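Local coordinates for putative nudix hydrolase family member (Chromobacterium violaceum, PDB 3F13), which belongs to the Nudix hydrolase family and probably acts as a hydrolase that uses magnesium as cofactor, at residues Q54-E59 / K85-I90. Residues are numbered along the deposited sequence; the frame is centred on the assembly and turned at random.
Sequences QALIRE and KVYLCI
Leu56 and Tyr87 mark where residues 54-59 of helix 52-64 come closest to residues 85-90 of strand 82-90, their CA atoms 8.4 Å apart. Both the sequence and the fold identify the helix as that of the Nudix box, the loop-helix-loop signature whose glutamates typically bind the metal in this family, and the contact illustrates how such a helix is seated on the mixed sheet of the domain. A single leucine does the work on the helix side. Leu56 reaches the strand because chi1 of -163° swings CG away from its own backbone N, setting the CD2 methyl between Tyr87 and Cys89, two residues apart on the same face of the sheet. That methyl meets the tyrosine ring obliquely, 3.2 Å from CD2 of Tyr87, a tight approach for two carbons. Leu56 also packs on Ala19 and Ala21 of the adjacent strand 16-25, so it is buried over two strands. Elsewhere on the helix, Ile57 packs on Gln54 of the second subunit, while Arg58 NE forms a salt bridge with Glu50. On the opposite face of the strand, Leu88 packs against helix 136-157. Beside the tyrosine, Cys89 SG rests 3.7 Å from the same CD2 methyl of Leu56.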
ATOM      1  N   GLN B  54       2.107   7.037  -4.651  1.00 27.63           N
ATOM      2  CA  GLN B  54       3.433   7.493  -4.213  1.00 27.93           C
ATOM      3  C   GLN B  54       3.305   8.783  -3.413  1.00 27.72           C
ATOM      4  O   GLN B  54       3.927   8.969  -2.364  1.00 27.95           O
ATOM      5  CB  GLN B  54       4.329   7.793  -5.413  1.00 27.59           C
ATOM      6  CG  GLN B  54       4.872   6.570  -6.071  1.00 30.71           C
ATOM      7  CD  GLN B  54       5.694   6.922  -7.303  1.00 32.43           C
ATOM      8  OE1 GLN B  54       5.153   7.089  -8.391  1.00 31.86           O
ATOM      9  NE2 GLN B  54       7.009   7.038  -7.126  1.00 36.92           N
ATOM     10  N   ALA B  55       2.529   9.692  -3.947  1.00 27.53           N
ATOM     11  CA  ALA B  55       2.327  10.944  -3.282  1.00 28.00           C
ATOM     12  C   ALA B  55       1.697  10.709  -1.897  1.00 27.83           C
ATOM     13  O   ALA B  55       2.018  11.390  -0.929  1.00 28.11           O
ATOM     14  CB  ALA B  55       1.460  11.823  -4.156  1.00 28.97           C
ATOM     15  N   LEU B  56       0.798   9.728  -1.785  1.00 26.69           N
ATOM     16  CA  LEU B  56       0.141   9.514  -0.489  1.00 26.35           C
ATOM     17  C   LEU B  56       1.187   9.199   0.608  1.00 25.86           C
ATOM     18  O   LEU B  56       1.168   9.775   1.703  1.00 25.82           O
ATOM     19  CB  LEU B  56      -0.892   8.388  -0.573  1.00 27.45           C
ATOM     20  CG  LEU B  56      -1.810   8.548   0.692  1.00 28.11           C
ATOM     21  CD1 LEU B  56      -2.148  10.055   0.839  1.00 33.56           C
ATOM     22  CD2 LEU B  56      -3.080   7.791   0.722  1.00 32.03           C
ATOM     23  N   ILE B  57       2.081   8.264   0.318  1.00 25.26           N
ATOM     24  CA  ILE B  57       3.099   7.897   1.304  1.00 26.27           C
ATOM     25  C   ILE B  57       3.986   9.086   1.704  1.00 26.35           C
ATOM     26  O   ILE B  57       4.252   9.330   2.878  1.00 26.84           O
ATOM     27  CB  ILE B  57       3.946   6.707   0.808  1.00 26.33           C
ATOM     28  CG1 ILE B  57       3.049   5.496   0.569  1.00 27.30           C
ATOM     29  CG2 ILE B  57       4.997   6.380   1.839  1.00 26.15           C
ATOM     30  CD1 ILE B  57       3.736   4.409  -0.310  1.00 28.69           C
ATOM     31  N   ARG B  58       4.416   9.837   0.708  1.00 26.60           N
ATOM     32  CA  ARG B  58       5.241  11.009   0.945  1.00 27.59           C
ATOM     33  C   ARG B  58       4.497  12.011   1.829  1.00 28.40           C
ATOM     34  O   ARG B  58       5.008  12.486   2.852  1.00 30.01           O
ATOM     35  CB  ARG B  58       5.610  11.639  -0.398  1.00 28.34           C
ATOM     36  CG  ARG B  58       6.195  13.066  -0.324  1.00 29.89           C
ATOM     37  CD  ARG B  58       6.610  13.568  -1.717  1.00 33.45           C
ATOM     38  NE  ARG B  58       5.503  13.680  -2.682  1.00 33.97           N
ATOM     39  CZ  ARG B  58       4.589  14.644  -2.649  1.00 35.56           C
ATOM     40  NH1 ARG B  58       4.644  15.570  -1.689  1.00 36.98           N
ATOM     41  NH2 ARG B  58       3.607  14.679  -3.552  1.00 38.15           N
ATOM     42  N   GLU B  59       3.266  12.325   1.461  1.00 28.50           N
ATOM     43  CA  GLU B  59       2.541  13.379   2.172  1.00 28.93           C
ATOM     44  C   GLU B  59       2.124  13.009   3.592  1.00 29.94           C
ATOM     45  O   GLU B  59       2.157  13.856   4.508  1.00 29.53           O
ATOM     46  CB  GLU B  59       1.363  13.839   1.322  1.00 29.00           C
ATOM     47  CG  GLU B  59       1.830  14.522   0.039  1.00 33.89           C
ATOM     48  CD  GLU B  59       1.714  16.050   0.073  1.00 43.66           C
ATOM     49  OE1 GLU B  59       1.539  16.616   1.181  1.00 46.96           O
ATOM     50  OE2 GLU B  59       1.792  16.679  -1.025  1.00 48.10           O
ATOM     51  N   LYS B  85      -7.680  10.230  -5.326  1.00 25.26           N
ATOM     52  CA  LYS B  85      -7.801   8.787  -5.004  1.00 24.88           C
ATOM     53  C   LYS B  85      -7.768   8.652  -3.494  1.00 25.25           C
ATOM     54  O   LYS B  85      -6.918   9.247  -2.814  1.00 24.17           O
ATOM     55  CB  LYS B  85      -6.710   7.937  -5.639  1.00 24.66           C
ATOM     56  CG  LYS B  85      -6.962   7.652  -7.123  1.00 29.34           C
ATOM     57  CD  LYS B  85      -5.933   6.750  -7.733  1.00 33.72           C
ATOM     58  CE  LYS B  85      -6.302   6.504  -9.185  1.00 36.63           C
ATOM     59  NZ  LYS B  85      -7.640   5.839  -9.340  1.00 40.46           N
ATOM     60  N   VAL B  86      -8.665   7.824  -2.962  1.00 23.24           N
ATOM     61  CA  VAL B  86      -8.784   7.677  -1.523  1.00 23.68           C
ATOM     62  C   VAL B  86      -8.312   6.291  -1.100  1.00 23.12           C
ATOM     63  O   VAL B  86      -8.746   5.318  -1.708  1.00 23.92           O
ATOM     64  CB  VAL B  86     -10.276   7.837  -1.117  1.00 24.12           C
ATOM     65  CG1 VAL B  86     -10.468   7.698   0.419  1.00 26.59           C
ATOM     66  CG2 VAL B  86     -10.763   9.212  -1.574  1.00 24.35           C
ATOM     67  N   TYR B  87      -7.466   6.206  -0.066  1.00 21.11           N
ATOM     68  CA  TYR B  87      -6.857   4.936   0.376  1.00 23.49           C
ATOM     69  C   TYR B  87      -6.980   4.738   1.884  1.00 23.39           C
ATOM     70  O   TYR B  87      -6.736   5.680   2.664  1.00 24.96           O
ATOM     71  CB  TYR B  87      -5.340   4.920   0.125  1.00 21.98           C
ATOM     72  CG  TYR B  87      -4.917   5.297  -1.281  1.00 21.14           C
ATOM     73  CD1 TYR B  87      -4.568   4.308  -2.204  1.00 23.51           C
ATOM     74  CD2 TYR B  87      -4.874   6.634  -1.691  1.00 22.05           C
ATOM     75  CE1 TYR B  87      -4.179   4.611  -3.486  1.00 22.54           C
ATOM     76  CE2 TYR B  87      -4.453   6.959  -3.010  1.00 21.02           C
ATOM     77  CZ  TYR B  87      -4.149   5.924  -3.905  1.00 20.59           C
ATOM     78  OH  TYR B  87      -3.720   6.213  -5.204  1.00 26.80           O
ATOM     79  N   LEU B  88      -7.248   3.512   2.302  1.00 22.68           N
ATOM     80  CA  LEU B  88      -7.234   3.149   3.724  1.00 23.79           C
ATOM     81  C   LEU B  88      -5.788   2.752   3.984  1.00 25.19           C
ATOM     82  O   LEU B  88      -5.254   1.894   3.269  1.00 25.90           O
ATOM     83  CB  LEU B  88      -8.118   1.927   3.968  1.00 23.28           C
ATOM     84  CG  LEU B  88      -8.107   1.393   5.417  1.00 25.26           C
ATOM     85  CD1 LEU B  88      -8.744   2.367   6.398  1.00 25.03           C
ATOM     86  CD2 LEU B  88      -8.832   0.041   5.515  1.00 29.13           C
ATOM     87  N   CYS B  89      -5.139   3.405   4.934  1.00 26.48           N
ATOM     88  CA  CYS B  89      -3.715   3.141   5.208  1.00 28.96           C
ATOM     89  C   CYS B  89      -3.441   2.645   6.624  1.00 30.04           C
ATOM     90  O   CYS B  89      -4.062   3.106   7.568  1.00 29.43           O
ATOM     91  CB  CYS B  89      -2.907   4.415   5.013  1.00 29.42           C
ATOM     92  SG  CYS B  89      -3.195   5.272   3.439  1.00 31.23           S
ATOM     93  N   ILE B  90      -2.471   1.737   6.747  1.00 30.59           N
ATOM     94  CA  ILE B  90      -1.907   1.305   8.009  1.00 33.77           C
ATOM     95  C   ILE B  90      -0.464   1.825   8.122  1.00 34.20           C
ATOM     96  O   ILE B  90       0.354   1.715   7.182  1.00 35.93           O
ATOM     97  CB  ILE B  90      -1.706  -0.235   8.049  1.00 33.15           C
ATOM     98  CG1 ILE B  90      -2.870  -0.991   7.433  1.00 35.34           C
ATOM     99  CG2 ILE B  90      -1.265  -0.689   9.450  1.00 34.39           C
ATOM    100  CD1 ILE B  90      -2.795  -2.471   7.772  1.00 36.89           C
TER